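Local coordinates for protein assemblin (Human herpesvirus 3, PDB 1VZV) that probably cleaves the capsid assembly protein as a dimeric serine protease, a step by which the herpesvirus procapsid matures in the nucleus, at residues L132-N144 and L202-A216. Residues are numbered along the deposited sequence; the frame is centred on the assembly and turned at random.
Sequences LCVVGRRVGTVVN and LRDRWDVVAKRRREA
Arg212 of the C-terminal helix 205-216 reaches Gly136 and Arg138 in the loop after strand 129-133, in the S21 (assemblin) family protease domain. As in other proteases of this family, the two arginines of this loop, Arg137 and Arg138, probably help form the oxyanion hole. Gly136 lies near Ser110 of the Ser-His-His triad.

At the base of Arg212, CB packs on Val142 CG2. The chain bends at chi2 (-77°) and runs on along the loop. CD sits 3.2 Å from Val139 O. Farther out, the guanidinium is sandwiched: Arg138 O lies 3.3 Å above the plane on one face, over its centre, and Val208 CG1 of the same helix covers the opposite face. NH1 lies 3.7 Å from Val135 CB. At the tip, NH2 makes a weak, doubtful hydrogen bond to Gly136 O. Arg138 O accepts a hydrogen bond from Thr141 OG1 (2.9 Å), within the loop and beside the Arg212 guanidinium.

Further apolar contacts run along the helix. Val142 CG2 meets Val209 CG1 at 3.6 Å, while Val142 CG1 rests on Arg213. Val134 and Leu202 meet tip to tip. At the start of the helix, Trp206 NE1 hydrogen-bonds to Met200 O of the second subunit. Val135 CG1 closes the contact against Val209 CG2 at 3.7 Å.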
ATOM      1  N   LEU A 132      11.403   7.415  -6.383  1.00 25.00           N
ATOM      2  CA  LEU A 132      10.957   7.439  -4.999  1.00 25.00           C
ATOM      3  C   LEU A 132      10.200   6.109  -4.842  1.00 25.00           C
ATOM      4  O   LEU A 132       9.483   5.708  -5.750  1.00 25.00           O
ATOM      5  CB  LEU A 132      10.042   8.649  -4.732  1.00 25.00           C
ATOM      6  CG  LEU A 132      10.600  10.087  -4.762  1.00 25.00           C
ATOM      7  CD1 LEU A 132       9.481  11.038  -4.430  1.00 25.00           C
ATOM      8  CD2 LEU A 132      11.770  10.279  -3.804  1.00 25.00           C
ATOM      9  N   CYS A 133      10.315   5.443  -3.700  1.00 25.00           N
ATOM     10  CA  CYS A 133       9.671   4.147  -3.535  1.00 25.00           C
ATOM     11  C   CYS A 133       9.623   3.737  -2.064  1.00 25.00           C
ATOM     12  O   CYS A 133      10.088   4.479  -1.226  1.00 25.00           O
ATOM     13  CB  CYS A 133      10.527   3.145  -4.309  1.00 25.00           C
ATOM     14  SG  CYS A 133      12.332   3.318  -3.958  1.00 25.00           S
ATOM     15  N   VAL A 134       9.065   2.567  -1.739  1.00 25.00           N
ATOM     16  CA  VAL A 134       9.047   2.107  -0.348  1.00 25.00           C
ATOM     17  C   VAL A 134      10.490   1.865   0.081  1.00 25.00           C
ATOM     18  O   VAL A 134      11.051   2.635   0.858  1.00 25.00           O
ATOM     19  CB  VAL A 134       8.247   0.826  -0.171  1.00 25.00           C
ATOM     20  CG1 VAL A 134       8.427   0.252   1.229  1.00 25.00           C
ATOM     21  CG2 VAL A 134       6.815   1.128  -0.386  1.00 25.00           C
ATOM     22  N   VAL A 135      11.106   0.800  -0.413  1.00 25.00           N
ATOM     23  CA  VAL A 135      12.495   0.548  -0.071  1.00 25.00           C
ATOM     24  C   VAL A 135      13.246   0.230  -1.333  1.00 25.00           C
ATOM     25  O   VAL A 135      12.690  -0.342  -2.268  1.00 25.00           O
ATOM     26  CB  VAL A 135      12.656  -0.572   0.930  1.00 25.00           C
ATOM     27  CG1 VAL A 135      11.555  -0.473   1.983  1.00 25.00           C
ATOM     28  CG2 VAL A 135      12.720  -1.923   0.235  1.00 25.00           C
ATOM     29  N   GLY A 136      14.499   0.648  -1.380  1.00 25.00           N
ATOM     30  CA  GLY A 136      15.292   0.410  -2.565  1.00 25.00           C
ATOM     31  C   GLY A 136      16.199  -0.795  -2.476  1.00 25.00           C
ATOM     32  O   GLY A 136      16.419  -1.377  -1.415  1.00 25.00           O
ATOM     33  N   ARG A 137      16.740  -1.157  -3.624  1.00 25.00           N
ATOM     34  CA  ARG A 137      17.658  -2.277  -3.748  1.00 25.00           C
ATOM     35  C   ARG A 137      18.944  -2.025  -2.934  1.00 25.00           C
ATOM     36  O   ARG A 137      19.572  -2.985  -2.463  1.00 25.00           O
ATOM     37  CB  ARG A 137      18.054  -2.420  -5.212  1.00 25.00           C
ATOM     38  CG  ARG A 137      17.072  -1.772  -6.193  1.00 25.00           C
ATOM     39  CD  ARG A 137      16.104  -2.812  -6.745  1.00 25.00           C
ATOM     40  NE  ARG A 137      16.854  -3.962  -7.240  1.00 25.00           N
ATOM     41  CZ  ARG A 137      17.850  -3.885  -8.123  1.00 25.00           C
ATOM     42  NH1 ARG A 137      18.183  -2.718  -8.688  1.00 25.00           N
ATOM     43  NH2 ARG A 137      18.482  -4.996  -8.476  1.00 25.00           N
ATOM     44  N   ARG A 138      19.345  -0.747  -2.800  1.00 25.00           N
ATOM     45  CA  ARG A 138      20.570  -0.356  -2.081  1.00 25.00           C
ATOM     46  C   ARG A 138      20.474  -0.171  -0.574  1.00 25.00           C
ATOM     47  O   ARG A 138      19.413   0.129  -0.045  1.00 25.00           O
ATOM     48  CB  ARG A 138      21.229   0.831  -2.773  1.00 25.00           C
ATOM     49  CG  ARG A 138      21.850   0.370  -4.077  1.00 25.00           C
ATOM     50  CD  ARG A 138      22.303   1.453  -5.060  1.00 25.00           C
ATOM     51  NE  ARG A 138      22.663   0.794  -6.322  1.00 25.00           N
ATOM     52  CZ  ARG A 138      22.886   1.397  -7.481  1.00 25.00           C
ATOM     53  NH1 ARG A 138      22.825   2.721  -7.599  1.00 25.00           N
ATOM     54  NH2 ARG A 138      23.187   0.645  -8.529  1.00 25.00           N
ATOM     55  N   VAL A 139      21.614  -0.256   0.101  1.00 25.00           N
ATOM     56  CA  VAL A 139      21.649  -0.211   1.563  1.00 25.00           C
ATOM     57  C   VAL A 139      21.493   1.048   2.441  1.00 25.00           C
ATOM     58  O   VAL A 139      21.262   0.910   3.647  1.00 25.00           O
ATOM     59  CB  VAL A 139      22.843  -1.059   2.103  1.00 25.00           C
ATOM     60  CG1 VAL A 139      22.843  -2.434   1.446  1.00 25.00           C
ATOM     61  CG2 VAL A 139      24.164  -0.337   1.871  1.00 25.00           C
ATOM     62  N   GLY A 140      21.678   2.251   1.917  1.00 25.00           N
ATOM     63  CA  GLY A 140      21.503   3.421   2.774  1.00 25.00           C
ATOM     64  C   GLY A 140      20.501   4.367   2.130  1.00 25.00           C
ATOM     65  O   GLY A 140      20.434   5.555   2.490  1.00 25.00           O
ATOM     66  N   THR A 141      19.701   3.803   1.208  1.00 25.00           N
ATOM     67  CA  THR A 141      18.729   4.536   0.401  1.00 25.00           C
ATOM     68  C   THR A 141      17.489   5.090   1.067  1.00 25.00           C
ATOM     69  O   THR A 141      16.503   5.341   0.388  1.00 25.00           O
ATOM     70  CB  THR A 141      18.284   3.742  -0.869  1.00 25.00           C
ATOM     71  OG1 THR A 141      17.741   2.463  -0.505  1.00 25.00           O
ATOM     72  CG2 THR A 141      19.423   3.553  -1.839  1.00 25.00           C
ATOM     73  N   VAL A 142      17.487   5.245   2.384  1.00 25.00           N
ATOM     74  CA  VAL A 142      16.325   5.845   3.028  1.00 25.00           C
ATOM     75  C   VAL A 142      16.511   7.367   2.861  1.00 25.00           C
ATOM     76  O   VAL A 142      17.648   7.854   2.792  1.00 25.00           O
ATOM     77  CB  VAL A 142      16.220   5.412   4.484  1.00 25.00           C
ATOM     78  CG1 VAL A 142      15.882   6.569   5.361  1.00 25.00           C
ATOM     79  CG2 VAL A 142      15.162   4.354   4.610  1.00 25.00           C
ATOM     80  N   VAL A 143      15.428   8.117   2.710  1.00 25.00           N
ATOM     81  CA  VAL A 143      15.584   9.547   2.527  1.00 25.00           C
ATOM     82  C   VAL A 143      14.836  10.419   3.511  1.00 25.00           C
ATOM     83  O   VAL A 143      13.976   9.947   4.237  1.00 25.00           O
ATOM     84  CB  VAL A 143      15.243   9.981   1.097  1.00 25.00           C
ATOM     85  CG1 VAL A 143      16.291   9.499   0.165  1.00 25.00           C
ATOM     86  CG2 VAL A 143      13.903   9.477   0.696  1.00 25.00           C
ATOM     87  N   ASN A 144      15.226  11.687   3.567  1.00 25.00           N
ATOM     88  CA  ASN A 144      14.596  12.657   4.425  1.00 25.00           C
ATOM     89  C   ASN A 144      14.026  13.731   3.511  1.00 25.00           C
ATOM     90  O   ASN A 144      14.601  14.041   2.468  1.00 25.00           O
ATOM     91  CB  ASN A 144      15.606  13.241   5.408  1.00 25.00           C
ATOM     92  CG  ASN A 144      14.950  14.042   6.523  1.00 25.00           C
ATOM     93  OD1 ASN A 144      14.102  13.539   7.252  1.00 25.00           O
ATOM     94  ND2 ASN A 144      15.355  15.295   6.668  1.00 25.00           N
ATOM     95  N   LEU A 202       6.246  -7.606   0.892  1.00 25.00           N
ATOM     96  CA  LEU A 202       7.444  -7.289   1.683  1.00 25.00           C
ATOM     97  C   LEU A 202       7.200  -7.291   3.201  1.00 25.00           C
ATOM     98  O   LEU A 202       6.246  -6.693   3.700  1.00 25.00           O
ATOM     99  CB  LEU A 202       8.032  -5.957   1.194  1.00 25.00           C
ATOM    100  CG  LEU A 202       8.731  -4.902   2.045  1.00 25.00           C
ATOM    101  CD1 LEU A 202      10.047  -5.365   2.629  1.00 25.00           C
ATOM    102  CD2 LEU A 202       8.953  -3.697   1.157  1.00 25.00           C
ATOM    103  N   ARG A 203       8.047  -8.001   3.937  1.00 25.00           N
ATOM    104  CA  ARG A 203       7.905  -8.083   5.386  1.00 25.00           C
ATOM    105  C   ARG A 203       8.918  -7.242   6.150  1.00 25.00           C
ATOM    106  O   ARG A 203       9.992  -6.928   5.639  1.00 25.00           O
ATOM    107  CB  ARG A 203       7.928  -9.536   5.829  1.00 25.00           C
ATOM    108  CG  ARG A 203       6.540 -10.125   5.835  1.00 25.00           C
ATOM    109  CD  ARG A 203       6.522 -11.538   5.338  1.00 25.00           C
ATOM    110  NE  ARG A 203       5.625 -11.690   4.200  1.00 25.00           N
ATOM    111  CZ  ARG A 203       4.626 -12.556   4.172  1.00 25.00           C
ATOM    112  NH1 ARG A 203       4.400 -13.315   5.240  1.00 25.00           N
ATOM    113  NH2 ARG A 203       3.850 -12.650   3.098  1.00 25.00           N
ATOM    114  N   ASP A 204       8.576  -6.892   7.388  1.00 25.00           N
ATOM    115  CA  ASP A 204       9.413  -6.028   8.220  1.00 25.00           C
ATOM    116  C   ASP A 204       9.780  -4.771   7.425  1.00 25.00           C
ATOM    117  O   ASP A 204      10.921  -4.314   7.409  1.00 25.00           O
ATOM    118  CB  ASP A 204      10.645  -6.764   8.733  1.00 25.00           C
ATOM    119  CG  ASP A 204      10.292  -7.926   9.647  1.00 25.00           C
ATOM    120  OD1 ASP A 204       9.226  -7.885  10.311  1.00 25.00           O
ATOM    121  OD2 ASP A 204      11.094  -8.885   9.692  1.00 25.00           O
ATOM    122  N   ARG A 205       8.758  -4.233   6.769  1.00 25.00           N
ATOM    123  CA  ARG A 205       8.816  -3.037   5.954  1.00 25.00           C
ATOM    124  C   ARG A 205       9.460  -1.913   6.755  1.00 25.00           C
ATOM    125  O   ARG A 205      10.517  -1.413   6.395  1.00 25.00           O
ATOM    126  CB  ARG A 205       7.384  -2.683   5.596  1.00 25.00           C
ATOM    127  CG  ARG A 205       7.145  -1.434   4.796  1.00 25.00           C
ATOM    128  CD  ARG A 205       5.620  -1.193   4.691  1.00 25.00           C
ATOM    129  NE  ARG A 205       4.936  -2.477   4.604  1.00 25.00           N
ATOM    130  CZ  ARG A 205       4.458  -3.006   3.487  1.00 25.00           C
ATOM    131  NH1 ARG A 205       4.469  -2.294   2.367  1.00 25.00           N
ATOM    132  NH2 ARG A 205       3.882  -4.208   3.517  1.00 25.00           N
ATOM    133  N   TRP A 206       8.856  -1.578   7.889  1.00 25.00           N
ATOM    134  CA  TRP A 206       9.357  -0.505   8.733  1.00 25.00           C
ATOM    135  C   TRP A 206      10.624  -0.841   9.443  1.00 25.00           C
ATOM    136  O   TRP A 206      11.291   0.067   9.919  1.00 25.00           O
ATOM    137  CB  TRP A 206       8.304  -0.011   9.727  1.00 25.00           C
ATOM    138  CG  TRP A 206       7.143   0.636   9.035  1.00 25.00           C
ATOM    139  CD1 TRP A 206       5.878   0.141   8.929  1.00 25.00           C
ATOM    140  CD2 TRP A 206       7.195   1.780   8.185  1.00 25.00           C
ATOM    141  NE1 TRP A 206       5.153   0.880   8.037  1.00 25.00           N
ATOM    142  CE2 TRP A 206       5.935   1.893   7.562  1.00 25.00           C
ATOM    143  CE3 TRP A 206       8.192   2.703   7.870  1.00 25.00           C
ATOM    144  CZ2 TRP A 206       5.643   2.882   6.641  1.00 25.00           C
ATOM    145  CZ3 TRP A 206       7.912   3.684   6.960  1.00 25.00           C
ATOM    146  CH2 TRP A 206       6.635   3.768   6.346  1.00 25.00           C
ATOM    147  N   ASP A 207      10.966  -2.128   9.521  1.00 25.00           N
ATOM    148  CA  ASP A 207      12.214  -2.543  10.176  1.00 25.00           C
ATOM    149  C   ASP A 207      13.340  -2.380   9.172  1.00 25.00           C
ATOM    150  O   ASP A 207      14.455  -2.035   9.526  1.00 25.00           O
ATOM    151  CB  ASP A 207      12.153  -3.990  10.659  1.00 25.00           C
ATOM    152  CG  ASP A 207      11.149  -4.198  11.791  1.00 25.00           C
ATOM    153  OD1 ASP A 207      11.043  -3.325  12.694  1.00 25.00           O
ATOM    154  OD2 ASP A 207      10.465  -5.258  11.779  1.00 25.00           O
ATOM    155  N   VAL A 208      13.035  -2.646   7.912  1.00 25.00           N
ATOM    156  CA  VAL A 208      13.991  -2.482   6.845  1.00 25.00           C
ATOM    157  C   VAL A 208      14.278  -0.993   6.811  1.00 25.00           C
ATOM    158  O   VAL A 208      15.409  -0.591   6.947  1.00 25.00           O
ATOM    159  CB  VAL A 208      13.387  -2.907   5.530  1.00 25.00           C
ATOM    160  CG1 VAL A 208      14.266  -2.465   4.386  1.00 25.00           C
ATOM    161  CG2 VAL A 208      13.168  -4.395   5.537  1.00 25.00           C
ATOM    162  N   VAL A 209      13.238  -0.176   6.683  1.00 25.00           N
ATOM    163  CA  VAL A 209      13.399   1.269   6.674  1.00 25.00           C
ATOM    164  C   VAL A 209      13.999   1.753   7.988  1.00 25.00           C
ATOM    165  O   VAL A 209      14.605   2.816   8.049  1.00 25.00           O
ATOM    166  CB  VAL A 209      12.081   1.969   6.431  1.00 25.00           C
ATOM    167  CG1 VAL A 209      12.245   3.449   6.461  1.00 25.00           C
ATOM    168  CG2 VAL A 209      11.568   1.563   5.103  1.00 25.00           C
ATOM    169  N   ALA A 210      13.850   0.983   9.052  1.00 25.00           N
ATOM    170  CA  ALA A 210      14.441   1.390  10.314  1.00 25.00           C
ATOM    171  C   ALA A 210      15.949   1.353  10.161  1.00 25.00           C
ATOM    172  O   ALA A 210      16.605   2.349  10.383  1.00 25.00           O
ATOM    173  CB  ALA A 210      14.013   0.470  11.423  1.00 25.00           C
ATOM    174  N   LYS A 211      16.492   0.226   9.708  1.00 25.00           N
ATOM    175  CA  LYS A 211      17.938   0.110   9.569  1.00 25.00           C
ATOM    176  C   LYS A 211      18.596   0.865   8.415  1.00 25.00           C
ATOM    177  O   LYS A 211      19.749   1.282   8.565  1.00 25.00           O
ATOM    178  CB  LYS A 211      18.415  -1.348   9.648  1.00 25.00           C
ATOM    179  CG  LYS A 211      18.073  -2.215   8.465  1.00 25.00           C
ATOM    180  CD  LYS A 211      18.045  -3.703   8.829  1.00 25.00           C
ATOM    181  CE  LYS A 211      16.768  -4.056   9.628  1.00 25.00           C
ATOM    182  NZ  LYS A 211      16.424  -3.108  10.775  1.00 25.00           N
ATOM    183  N   ARG A 212      17.894   1.072   7.293  1.00 25.00           N
ATOM    184  CA  ARG A 212      18.463   1.823   6.165  1.00 25.00           C
ATOM    185  C   ARG A 212      18.651   3.255   6.660  1.00 25.00           C
ATOM    186  O   ARG A 212      19.605   3.941   6.276  1.00 25.00           O
ATOM    187  CB  ARG A 212      17.507   1.857   4.983  1.00 25.00           C
ATOM    188  CG  ARG A 212      17.090   0.511   4.413  1.00 25.00           C
ATOM    189  CD  ARG A 212      18.187  -0.081   3.564  1.00 25.00           C
ATOM    190  NE  ARG A 212      17.744  -1.189   2.713  1.00 25.00           N
ATOM    191  CZ  ARG A 212      16.879  -1.084   1.700  1.00 25.00           C
ATOM    192  NH1 ARG A 212      16.287   0.075   1.397  1.00 25.00           N
ATOM    193  NH2 ARG A 212      16.583  -2.168   1.001  1.00 25.00           N
ATOM    194  N   ARG A 213      17.732   3.689   7.527  1.00 25.00           N
ATOM    195  CA  ARG A 213      17.737   5.020   8.136  1.00 25.00           C
ATOM    196  C   ARG A 213      18.995   5.181   9.002  1.00 25.00           C
ATOM    197  O   ARG A 213      19.737   6.147   8.857  1.00 25.00           O
ATOM    198  CB  ARG A 213      16.492   5.175   9.004  1.00 25.00           C
ATOM    199  CG  ARG A 213      15.877   6.568   9.066  1.00 25.00           C
ATOM    200  CD  ARG A 213      14.817   6.638  10.181  1.00 25.00           C
ATOM    201  NE  ARG A 213      15.414   6.239  11.451  1.00 25.00           N
ATOM    202  CZ  ARG A 213      15.981   7.082  12.312  1.00 25.00           C
ATOM    203  NH1 ARG A 213      15.927   8.402  12.117  1.00 25.00           N
ATOM    204  NH2 ARG A 213      16.537   6.609  13.418  1.00 25.00           N
ATOM    205  N   ARG A 214      19.240   4.219   9.885  1.00 25.00           N
ATOM    206  CA  ARG A 214      20.406   4.227  10.750  1.00 25.00           C
ATOM    207  C   ARG A 214      21.691   4.187   9.929  1.00 25.00           C
ATOM    208  O   ARG A 214      22.703   4.758  10.304  1.00 25.00           O
ATOM    209  CB  ARG A 214      20.356   3.011  11.660  1.00 25.00           C
ATOM    210  CG  ARG A 214      20.032   3.307  13.089  1.00 25.00           C
ATOM    211  CD  ARG A 214      21.239   3.885  13.810  1.00 25.00           C
ATOM    212  NE  ARG A 214      21.636   3.100  14.991  1.00 25.00           N
ATOM    213  CZ  ARG A 214      20.945   3.036  16.135  1.00 25.00           C
ATOM    214  NH1 ARG A 214      19.806   3.716  16.294  1.00 25.00           N
ATOM    215  NH2 ARG A 214      21.406   2.290  17.134  1.00 25.00           N
ATOM    216  N   GLU A 215      21.669   3.481   8.812  1.00 25.00           N
ATOM    217  CA  GLU A 215      22.856   3.402   7.980  1.00 25.00           C
ATOM    218  C   GLU A 215      23.148   4.752   7.323  1.00 25.00           C
ATOM    219  O   GLU A 215      24.306   5.145   7.203  1.00 25.00           O
ATOM    220  CB  GLU A 215      22.744   2.280   6.907  1.00 25.00           C
ATOM    221  CG  GLU A 215      23.352   0.890   7.274  1.00 25.00           C
ATOM    222  CD  GLU A 215      24.861   0.919   7.722  1.00 25.00           C
ATOM    223  OE1 GLU A 215      25.517   1.988   7.724  1.00 25.00           O
ATOM    224  OE2 GLU A 215      25.407  -0.151   8.091  1.00 25.00           O
ATOM    225  N   ALA A 216      22.113   5.481   6.921  1.00 25.00           N
ATOM    226  CA  ALA A 216      22.348   6.770   6.270  1.00 25.00           C
ATOM    227  C   ALA A 216      22.858   7.842   7.235  1.00 25.00           C
ATOM    228  O   ALA A 216      23.380   8.883   6.825  1.00 25.00           O
ATOM    229  CB  ALA A 216      21.087   7.251   5.560  1.00 25.00           C
TER